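Local coordinates for conjugal transfer protein-like C-terminal domain-containing protein (Enterococcus faecalis, PDB 4EC6) that is probably a membrane-bound, VirB8-like component of the type IV secretion machinery for conjugative plasmid transfer, represented here by its NTF2-like C-terminal domain, at residues F60-L65 and V119-N124. Numbering follows the deposited sequence.
Sequences FGRYFL and VEYLLN
With chi1 of -58° in Tyr121 and -74° in Leu65, both side chains leave their backbones with CG beside the N and opposite the carbonyl carbon, and this carries the tyrosine ring from the strand toward the helix and the leucine from the helix toward the strand until they meet. The pair lies in the core of the NTF2-like fold seen in VirB8 proteins, where helix 54-68 packs on the curved antiparallel sheet, at a slant to strand 117-126. Leu65 puts one methyl over a face of the Tyr121 ring in a CH-pi contact: CD1 is 3.9 Å from the ring centroid, 16° off the normal, and shifted toward CG, to which it comes within 3.7 Å. The same methyl reaches CD2 of Leu123 at 4.3 Å, so one leucine branch bridges two residues of the strand. A second helix residue, Arg62, touches the ring obliquely, its CG lying 4.0 Å from CE1 of Tyr121; from there the chain runs on, extended, to NE, which forms a salt bridge with Asp58. Tyr107 of the adjacent strand meets the Tyr121 ring edge-to-face. Beyond the ring, the buried hydroxyl is satisfied by a hydrogen bond to the main-chain O of Asp58, three residues before Gly61 in the same helix, and glycine's bare backbone leaves room for it: Tyr121 OH sits 3.0 Å from Gly61 CA.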
ATOM      1  N   PHE A  60       5.740   0.499  -9.871  1.00  9.53           N
ATOM      2  CA  PHE A  60       5.914   1.268 -11.099  1.00  9.36           C
ATOM      3  C   PHE A  60       4.585   1.955 -11.495  1.00  9.53           C
ATOM      4  O   PHE A  60       4.539   3.160 -11.787  1.00  9.23           O
ATOM      5  CB  PHE A  60       6.409   0.366 -12.222  1.00  8.70           C
ATOM      6  CG  PHE A  60       6.472   1.035 -13.541  1.00  8.66           C
ATOM      7  CD1 PHE A  60       7.527   1.882 -13.872  1.00  8.88           C
ATOM      8  CD2 PHE A  60       5.484   0.846 -14.457  1.00  8.71           C
ATOM      9  CE1 PHE A  60       7.565   2.521 -15.102  1.00  8.82           C
ATOM     10  CE2 PHE A  60       5.538   1.484 -15.695  1.00  8.77           C
ATOM     11  CZ  PHE A  60       6.576   2.306 -16.024  1.00  8.49           C
ATOM     12  N   GLY A  61       3.506   1.183 -11.491  1.00  9.44           N
ATOM     13  CA  GLY A  61       2.237   1.744 -11.887  1.00  9.87           C
ATOM     14  C   GLY A  61       1.841   2.899 -10.984  1.00 10.20           C
ATOM     15  O   GLY A  61       1.241   3.891 -11.443  1.00 11.08           O
ATOM     16  N   ARG A  62       2.190   2.821  -9.704  1.00 10.14           N
ATOM     17  CA  ARG A  62       1.822   3.914  -8.793  1.00 10.18           C
ATOM     18  C   ARG A  62       2.526   5.183  -9.157  1.00 10.20           C
ATOM     19  O   ARG A  62       1.931   6.250  -9.121  1.00 10.44           O
ATOM     20  CB  ARG A  62       2.071   3.542  -7.336  1.00 10.22           C
ATOM     21  CG  ARG A  62       0.972   2.664  -6.762  1.00 10.21           C
ATOM     22  CD  ARG A  62       1.559   1.881  -5.609  1.00 10.52           C
ATOM     23  NE  ARG A  62       0.628   0.895  -5.059  1.00 11.00           N
ATOM     24  CZ  ARG A  62      -0.378   1.218  -4.231  1.00 10.71           C
ATOM     25  NH1 ARG A  62      -0.598   2.489  -3.899  1.00 10.85           N
ATOM     26  NH2 ARG A  62      -1.175   0.298  -3.761  1.00 10.25           N
ATOM     27  N   TYR A  63       3.819   5.061  -9.486  1.00 10.86           N
ATOM     28  CA  TYR A  63       4.629   6.208  -9.816  1.00 10.64           C
ATOM     29  C   TYR A  63       4.088   6.862 -11.081  1.00 10.44           C
ATOM     30  O   TYR A  63       3.768   8.064 -11.070  1.00 10.75           O
ATOM     31  CB  TYR A  63       6.088   5.841  -9.913  1.00 11.77           C
ATOM     32  CG  TYR A  63       6.826   6.025  -8.610  1.00 12.48           C
ATOM     33  CD1 TYR A  63       7.362   7.271  -8.237  1.00 12.90           C
ATOM     34  CD2 TYR A  63       6.937   4.983  -7.732  1.00 12.76           C
ATOM     35  CE1 TYR A  63       8.019   7.434  -7.031  1.00 13.79           C
ATOM     36  CE2 TYR A  63       7.562   5.131  -6.525  1.00 13.71           C
ATOM     37  CZ  TYR A  63       8.113   6.339  -6.173  1.00 14.06           C
ATOM     38  OH  TYR A  63       8.747   6.405  -4.945  1.00 14.06           O
ATOM     39  N   PHE A  64       3.859   6.058 -12.111  1.00  9.71           N
ATOM     40  CA  PHE A  64       3.177   6.541 -13.301  1.00  9.40           C
ATOM     41  C   PHE A  64       1.858   7.236 -12.968  1.00  9.63           C
ATOM     42  O   PHE A  64       1.604   8.294 -13.530  1.00  9.59           O
ATOM     43  CB  PHE A  64       2.948   5.409 -14.315  1.00  8.87           C
ATOM     44  CG  PHE A  64       2.015   5.768 -15.463  1.00  8.43           C
ATOM     45  CD1 PHE A  64       2.419   6.629 -16.473  1.00  8.14           C
ATOM     46  CD2 PHE A  64       0.743   5.197 -15.548  1.00  8.26           C
ATOM     47  CE1 PHE A  64       1.581   6.927 -17.532  1.00  8.00           C
ATOM     48  CE2 PHE A  64      -0.100   5.509 -16.584  1.00  8.21           C
ATOM     49  CZ  PHE A  64       0.323   6.375 -17.587  1.00  8.13           C
ATOM     50  N   LEU A  65       1.018   6.664 -12.105  1.00  9.57           N
ATOM     51  CA  LEU A  65      -0.284   7.310 -11.824  1.00 10.41           C
ATOM     52  C   LEU A  65      -0.179   8.732 -11.222  1.00 11.59           C
ATOM     53  O   LEU A  65      -0.981   9.619 -11.496  1.00 11.61           O
ATOM     54  CB  LEU A  65      -1.168   6.418 -10.957  1.00  9.80           C
ATOM     55  CG  LEU A  65      -1.764   5.236 -11.705  1.00  9.82           C
ATOM     56  CD1 LEU A  65      -2.390   4.201 -10.787  1.00 10.04           C
ATOM     57  CD2 LEU A  65      -2.812   5.756 -12.647  1.00  9.68           C
ATOM     58  N   VAL A 119      -2.389  -4.130 -16.016  1.00 15.59           N
ATOM     59  CA  VAL A 119      -2.521  -3.879 -14.577  1.00 14.90           C
ATOM     60  C   VAL A 119      -3.785  -3.091 -14.268  1.00 14.78           C
ATOM     61  O   VAL A 119      -4.210  -2.250 -15.043  1.00 16.19           O
ATOM     62  CB  VAL A 119      -1.262  -3.197 -13.951  1.00 14.67           C
ATOM     63  CG1 VAL A 119      -0.010  -3.912 -14.363  1.00 15.06           C
ATOM     64  CG2 VAL A 119      -1.111  -1.752 -14.376  1.00 14.62           C
ATOM     65  N   GLU A 120      -4.382  -3.325 -13.123  1.00 15.23           N
ATOM     66  CA  GLU A 120      -5.520  -2.496 -12.695  1.00 14.43           C
ATOM     67  C   GLU A 120      -5.295  -1.903 -11.341  1.00 13.44           C
ATOM     68  O   GLU A 120      -4.650  -2.525 -10.491  1.00 12.78           O
ATOM     69  CB  GLU A 120      -6.778  -3.332 -12.622  1.00 15.77           C
ATOM     70  CG  GLU A 120      -7.049  -4.104 -13.899  1.00 17.62           C
ATOM     71  CD  GLU A 120      -8.301  -4.944 -13.816  1.00 18.06           C
ATOM     72  OE1 GLU A 120      -8.891  -5.057 -12.741  1.00 18.93           O
ATOM     73  OE2 GLU A 120      -8.707  -5.513 -14.831  1.00 19.92           O
ATOM     74  N   TYR A 121      -5.847  -0.702 -11.138  1.00 12.82           N
ATOM     75  CA  TYR A 121      -5.912  -0.062  -9.828  1.00 12.08           C
ATOM     76  C   TYR A 121      -7.316   0.442  -9.529  1.00 13.09           C
ATOM     77  O   TYR A 121      -8.059   0.853 -10.430  1.00 13.41           O
ATOM     78  CB  TYR A 121      -4.931   1.097  -9.735  1.00 10.89           C
ATOM     79  CG  TYR A 121      -3.480   0.735  -9.985  1.00 10.20           C
ATOM     80  CD1 TYR A 121      -2.550   0.741  -8.940  1.00 10.04           C
ATOM     81  CD2 TYR A 121      -3.026   0.399 -11.257  1.00  9.90           C
ATOM     82  CE1 TYR A 121      -1.228   0.392  -9.137  1.00  9.43           C
ATOM     83  CE2 TYR A 121      -1.694   0.067 -11.481  1.00  9.91           C
ATOM     84  CZ  TYR A 121      -0.805   0.068 -10.403  1.00  9.75           C
ATOM     85  OH  TYR A 121       0.493  -0.275 -10.617  1.00  9.68           O
ATOM     86  N   LEU A 122      -7.680   0.443  -8.251  1.00 13.88           N
ATOM     87  CA  LEU A 122      -8.889   1.143  -7.810  1.00 14.27           C
ATOM     88  C   LEU A 122      -8.501   2.507  -7.290  1.00 15.00           C
ATOM     89  O   LEU A 122      -7.574   2.609  -6.506  1.00 16.08           O
ATOM     90  CB  LEU A 122      -9.605   0.379  -6.697  1.00 13.41           C
ATOM     91  CG  LEU A 122     -10.225  -0.909  -7.153  1.00 14.38           C
ATOM     92  CD1 LEU A 122     -11.321  -1.219  -6.146  1.00 14.67           C
ATOM     93  CD2 LEU A 122     -10.801  -0.843  -8.585  1.00 13.54           C
ATOM     94  N   LEU A 123      -9.215   3.550  -7.700  1.00 15.49           N
ATOM     95  CA  LEU A 123      -8.880   4.901  -7.316  1.00 16.26           C
ATOM     96  C   LEU A 123     -10.068   5.589  -6.662  1.00 17.47           C
ATOM     97  O   LEU A 123     -11.230   5.308  -6.978  1.00 17.45           O
ATOM     98  CB  LEU A 123      -8.486   5.688  -8.561  1.00 15.68           C
ATOM     99  CG  LEU A 123      -7.545   5.090  -9.600  1.00 15.29           C
ATOM    100  CD1 LEU A 123      -7.401   5.974 -10.828  1.00 14.54           C
ATOM    101  CD2 LEU A 123      -6.172   4.910  -8.976  1.00 15.41           C
ATOM    102  N   ASN A 124      -9.786   6.483  -5.744  1.00 19.14           N
ATOM    103  CA  ASN A 124     -10.779   7.460  -5.376  1.00 22.07           C
ATOM    104  C   ASN A 124     -10.309   8.709  -6.091  1.00 23.14           C
ATOM    105  O   ASN A 124      -9.218   9.233  -5.774  1.00 22.66           O
ATOM    106  CB  ASN A 124     -10.805   7.733  -3.870  1.00 23.57           C
ATOM    107  CG  ASN A 124     -11.383   6.573  -3.047  1.00 26.36           C
ATOM    108  OD1 ASN A 124     -12.296   5.845  -3.485  1.00 26.70           O
ATOM    109  ND2 ASN A 124     -10.865   6.417  -1.806  1.00 27.08           N
TER